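Local structure of nitrate transport protein (Xanthomonas axonopodis pv. citri, 3KSX) at residues A[132-142]-A[178-186]. The protein probably serves as the periplasmic binding protein of an alkanesulfonate uptake system, capturing sulfonates for import, and is here bound to the sulfonate buffer MOPS. Numbering follows the deposited sequence.
Sequences KRIAFQKGSSA and QVDAWAIWD
Trp185 sets the six-membered end of its indole against the start of helix 141-152, where Ser140 OG meets the ring edge near its plane, 3.4 Å from CZ3. Ala142 CB also reaches that edge, 3.6 Å from CZ3, while Gln137 CB lies beside CH2. With chi1 at 41°, Trp185 CG sits between its backbone N and carbonyl carbon, and the indole is thereby swung across to the serines; Ile184 CD1 covers one face over the ring centre. Ser140 is the N-cap: its OG donates to Gln137 O, in the carbonyl plane and on a lone pair, and accepts from Ala142 N. Gln137 O also takes Ser140 N, closing a type II turn. Strands 133-136 and 181-185 run parallel as neighbours in a mixed five-stranded sheet, one of the two sheets of this periplasmic binding protein; the bound MOPS lies beside Ser140 and accepts a hydrogen bond from Ser141 N, so the strand-to-helix turn lines the ligand site. Ser141 OG, set obliquely to the Trp185 ring, bonds to Glu113. Between the strands, Ala135 N donates to Ala181 O (3.1 Å) and Ala183 N to Ala135 O (2.9 Å). That same carbonyl oxygen lies in plane at the edge of the Trp182 ring, 3.2 Å from CD1, and Ala135 CB packs against CD1 from the strand alongside. On the other side of the sheet, Ile134 CG2 rests on Ala181 CB. Where the strands diverge past Ala183, a water joins Gln137 N to Ala183 O. At the opposite end, Asp180 OD2 uses its anti lone pair to take Arg133 N in a nearly straight bond (2.9 Å, 173°), while Asp180 N returns a bond to Arg133 O; the Arg133 guanidinium instead reaches Gln178 O through a water.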
loop_
_atom_site.group_PDB
_atom_site.type_symbol
_atom_site.label_atom_id
_atom_site.label_comp_id
_atom_site.label_asym_id
_atom_site.label_seq_id
_atom_site.Cartn_x
_atom_site.Cartn_y
_atom_site.Cartn_z
ATOM N N LYS A 132 12.370 -15.953 -14.680
ATOM C CA LYS A 132 12.534 -16.220 -13.256
ATOM C C LYS A 132 11.187 -16.174 -12.485
ATOM O O LYS A 132 10.224 -15.559 -12.943
ATOM C CB LYS A 132 13.484 -15.210 -12.636
ATOM C CG LYS A 132 14.835 -15.089 -13.290
ATOM C CD LYS A 132 15.646 -16.297 -13.099
ATOM C CE LYS A 132 16.989 -15.991 -13.709
ATOM N NZ LYS A 132 17.456 -17.112 -14.517
ATOM N N ARG A 133 11.186 -16.812 -11.315
ATOM C CA ARG A 133 10.028 -16.949 -10.429
ATOM C C ARG A 133 10.089 -15.773 -9.484
ATOM O O ARG A 133 11.030 -15.637 -8.724
ATOM C CB ARG A 133 10.169 -18.224 -9.626
ATOM C CG ARG A 133 9.861 -19.404 -10.427
ATOM C CD ARG A 133 9.832 -20.595 -9.549
ATOM N NE ARG A 133 9.291 -21.624 -10.423
ATOM C CZ ARG A 133 8.620 -22.699 -10.030
ATOM N NH1 ARG A 133 8.389 -22.930 -8.730
ATOM N NH2 ARG A 133 8.176 -23.540 -10.969
ATOM N N ILE A 134 9.094 -14.913 -9.606
ATOM C CA ILE A 134 9.027 -13.673 -8.829
ATOM C C ILE A 134 7.790 -13.665 -7.932
ATOM O O ILE A 134 6.647 -13.712 -8.439
ATOM C CB ILE A 134 9.011 -12.483 -9.764
ATOM C CG1 ILE A 134 10.105 -12.601 -10.864
ATOM C CG2 ILE A 134 9.100 -11.189 -8.994
ATOM C CD1 ILE A 134 10.168 -11.326 -11.715
ATOM N N ALA A 135 7.992 -13.602 -6.624
ATOM C CA ALA A 135 6.944 -13.551 -5.587
ATOM C C ALA A 135 6.414 -12.112 -5.478
ATOM O O ALA A 135 7.202 -11.139 -5.462
ATOM C CB ALA A 135 7.574 -13.894 -4.221
ATOM N N PHE A 136 5.105 -11.969 -5.363
ATOM C CA PHE A 136 4.500 -10.637 -4.993
ATOM C C PHE A 136 3.053 -10.840 -4.661
ATOM O O PHE A 136 2.458 -11.846 -5.058
ATOM C CB PHE A 136 4.576 -9.544 -6.122
ATOM C CG PHE A 136 4.025 -10.005 -7.486
ATOM C CD1 PHE A 136 2.720 -9.588 -7.905
ATOM C CD2 PHE A 136 4.768 -10.815 -8.342
ATOM C CE1 PHE A 136 2.223 -9.967 -9.127
ATOM C CE2 PHE A 136 4.257 -11.218 -9.624
ATOM C CZ PHE A 136 2.962 -10.800 -9.966
ATOM N N GLN A 137 2.471 -9.862 -3.985
ATOM C CA GLN A 137 1.029 -9.930 -3.743
ATOM C C GLN A 137 0.273 -9.505 -4.986
ATOM O O GLN A 137 0.413 -8.386 -5.458
ATOM C CB GLN A 137 0.726 -9.021 -2.545
ATOM C CG GLN A 137 -0.768 -8.788 -2.323
ATOM C CD GLN A 137 -1.459 -9.985 -1.711
ATOM O OE1 GLN A 137 -1.003 -10.565 -0.745
ATOM N NE2 GLN A 137 -2.639 -10.304 -2.242
ATOM N N LYS A 138 -0.545 -10.405 -5.515
ATOM C CA LYS A 138 -1.355 -10.110 -6.712
ATOM C C LYS A 138 -2.251 -8.893 -6.442
ATOM O O LYS A 138 -2.926 -8.843 -5.405
ATOM C CB LYS A 138 -2.246 -11.327 -7.021
ATOM C CG LYS A 138 -3.005 -11.096 -8.316
ATOM C CD LYS A 138 -4.064 -12.163 -8.507
ATOM C CE LYS A 138 -4.086 -12.520 -9.970
ATOM N NZ LYS A 138 -5.071 -13.619 -10.278
ATOM N N GLY A 139 -2.301 -7.952 -7.389
ATOM C CA GLY A 139 -3.231 -6.838 -7.269
ATOM C C GLY A 139 -2.712 -5.823 -6.231
ATOM O O GLY A 139 -3.445 -4.933 -5.843
ATOM N N SER A 140 -1.452 -5.946 -5.802
ATOM C CA SER A 140 -0.830 -4.934 -4.854
ATOM C C SER A 140 -0.012 -3.884 -5.602
ATOM O O SER A 140 0.238 -3.978 -6.800
ATOM C CB SER A 140 0.105 -5.625 -3.830
ATOM O OG SER A 140 1.346 -5.998 -4.464
ATOM N N SER A 141 0.348 -2.778 -4.936
ATOM C CA SER A 141 1.311 -1.859 -5.567
ATOM C C SER A 141 2.580 -2.480 -6.176
ATOM O O SER A 141 3.093 -1.962 -7.161
ATOM C CB SER A 141 1.767 -0.765 -4.559
ATOM O OG SER A 141 2.511 -1.356 -3.449
ATOM N N ALA A 142 3.034 -3.628 -5.658
ATOM C CA ALA A 142 4.244 -4.352 -6.169
ATOM C C ALA A 142 3.967 -5.000 -7.497
ATOM O O ALA A 142 4.832 -5.080 -8.329
ATOM C CB ALA A 142 4.710 -5.409 -5.115
ATOM N N GLN A 178 13.091 -20.515 -2.612
ATOM C CA GLN A 178 12.052 -20.889 -3.617
ATOM C C GLN A 178 11.737 -19.749 -4.651
ATOM O O GLN A 178 10.970 -19.950 -5.575
ATOM C CB GLN A 178 10.763 -21.237 -2.885
ATOM C CG GLN A 178 10.935 -22.435 -1.898
ATOM C CD GLN A 178 9.747 -22.682 -1.061
ATOM O OE1 GLN A 178 9.309 -21.812 -0.280
ATOM N NE2 GLN A 178 9.232 -23.909 -1.141
ATOM N N VAL A 179 12.270 -18.557 -4.436
ATOM C CA VAL A 179 11.958 -17.467 -5.363
ATOM C C VAL A 179 13.250 -16.767 -5.831
ATOM O O VAL A 179 14.269 -16.712 -5.124
ATOM C CB VAL A 179 10.995 -16.418 -4.731
ATOM C CG1 VAL A 179 9.912 -17.072 -3.915
ATOM C CG2 VAL A 179 11.767 -15.575 -3.841
ATOM N N ASP A 180 13.203 -16.237 -7.041
ATOM C CA ASP A 180 14.375 -15.622 -7.626
ATOM C C ASP A 180 14.364 -14.157 -7.283
ATOM O O ASP A 180 15.444 -13.532 -7.170
ATOM C CB ASP A 180 14.337 -15.869 -9.157
ATOM C CG ASP A 180 14.475 -17.354 -9.526
ATOM O OD1 ASP A 180 15.477 -18.012 -9.152
ATOM O OD2 ASP A 180 13.654 -17.872 -10.281
ATOM N N ALA A 181 13.149 -13.573 -7.117
ATOM C CA ALA A 181 13.097 -12.113 -6.788
ATOM C C ALA A 181 11.784 -11.872 -6.063
ATOM O O ALA A 181 10.940 -12.697 -6.124
ATOM C CB ALA A 181 13.178 -11.290 -8.077
ATOM N N TRP A 182 11.631 -10.770 -5.327
ATOM C CA TRP A 182 10.410 -10.595 -4.571
ATOM C C TRP A 182 10.060 -9.140 -4.758
ATOM O O TRP A 182 10.948 -8.309 -4.479
ATOM C CB TRP A 182 10.708 -10.952 -3.096
ATOM C CG TRP A 182 9.541 -10.759 -2.126
ATOM C CD1 TRP A 182 8.170 -10.711 -2.439
ATOM C CD2 TRP A 182 9.643 -10.685 -0.740
ATOM N NE1 TRP A 182 7.432 -10.544 -1.269
ATOM C CE2 TRP A 182 8.342 -10.530 -0.214
ATOM C CE3 TRP A 182 10.751 -10.696 0.154
ATOM C CZ2 TRP A 182 8.115 -10.394 1.171
ATOM C CZ3 TRP A 182 10.501 -10.597 1.558
ATOM C CH2 TRP A 182 9.210 -10.422 2.025
ATOM N N ALA A 183 8.886 -8.822 -5.317
ATOM C CA ALA A 183 8.523 -7.375 -5.394
ATOM C C ALA A 183 7.711 -7.125 -4.092
ATOM O O ALA A 183 6.703 -7.792 -3.840
ATOM C CB ALA A 183 7.759 -7.045 -6.571
ATOM N N ILE A 184 8.182 -6.143 -3.337
ATOM C CA ILE A 184 7.692 -5.894 -1.921
ATOM C C ILE A 184 7.995 -4.479 -1.479
ATOM O O ILE A 184 8.715 -3.773 -2.149
ATOM C CB ILE A 184 8.291 -6.952 -0.919
ATOM C CG1 ILE A 184 7.569 -6.982 0.447
ATOM C CG2 ILE A 184 9.842 -6.723 -0.699
ATOM C CD1 ILE A 184 6.058 -7.294 0.381
ATOM N N TRP A 185 7.438 -4.063 -0.376
ATOM C CA TRP A 185 7.639 -2.692 0.076
ATOM C C TRP A 185 8.324 -2.752 1.453
ATOM O O TRP A 185 8.605 -3.830 1.967
ATOM C CB TRP A 185 6.252 -2.030 0.123
ATOM C CG TRP A 185 5.156 -2.896 0.665
ATOM C CD1 TRP A 185 4.775 -3.034 1.948
ATOM C CD2 TRP A 185 4.296 -3.771 -0.108
ATOM N NE1 TRP A 185 3.741 -3.930 2.036
ATOM C CE2 TRP A 185 3.449 -4.427 0.798
ATOM C CE3 TRP A 185 4.195 -4.071 -1.463
ATOM C CZ2 TRP A 185 2.430 -5.283 0.390
ATOM C CZ3 TRP A 185 3.231 -5.004 -1.858
ATOM C CH2 TRP A 185 2.379 -5.613 -0.928
ATOM N N ASP A 186 8.620 -1.583 2.028
ATOM C CA ASP A 186 9.013 -1.441 3.427
ATOM C C ASP A 186 7.898 -1.892 4.391
ATOM O O ASP A 186 6.697 -1.652 4.142
ATOM C CB ASP A 186 9.400 -0.003 3.765
ATOM C CG ASP A 186 10.874 0.236 3.705
ATOM O OD1 ASP A 186 11.667 -0.705 3.916
ATOM O OD2 ASP A 186 11.247 1.378 3.403
HETATM O O HOH W 1 9.706 -22.037 -6.446
HETATM O O HOH W 2 4.158 -7.961 -2.700
#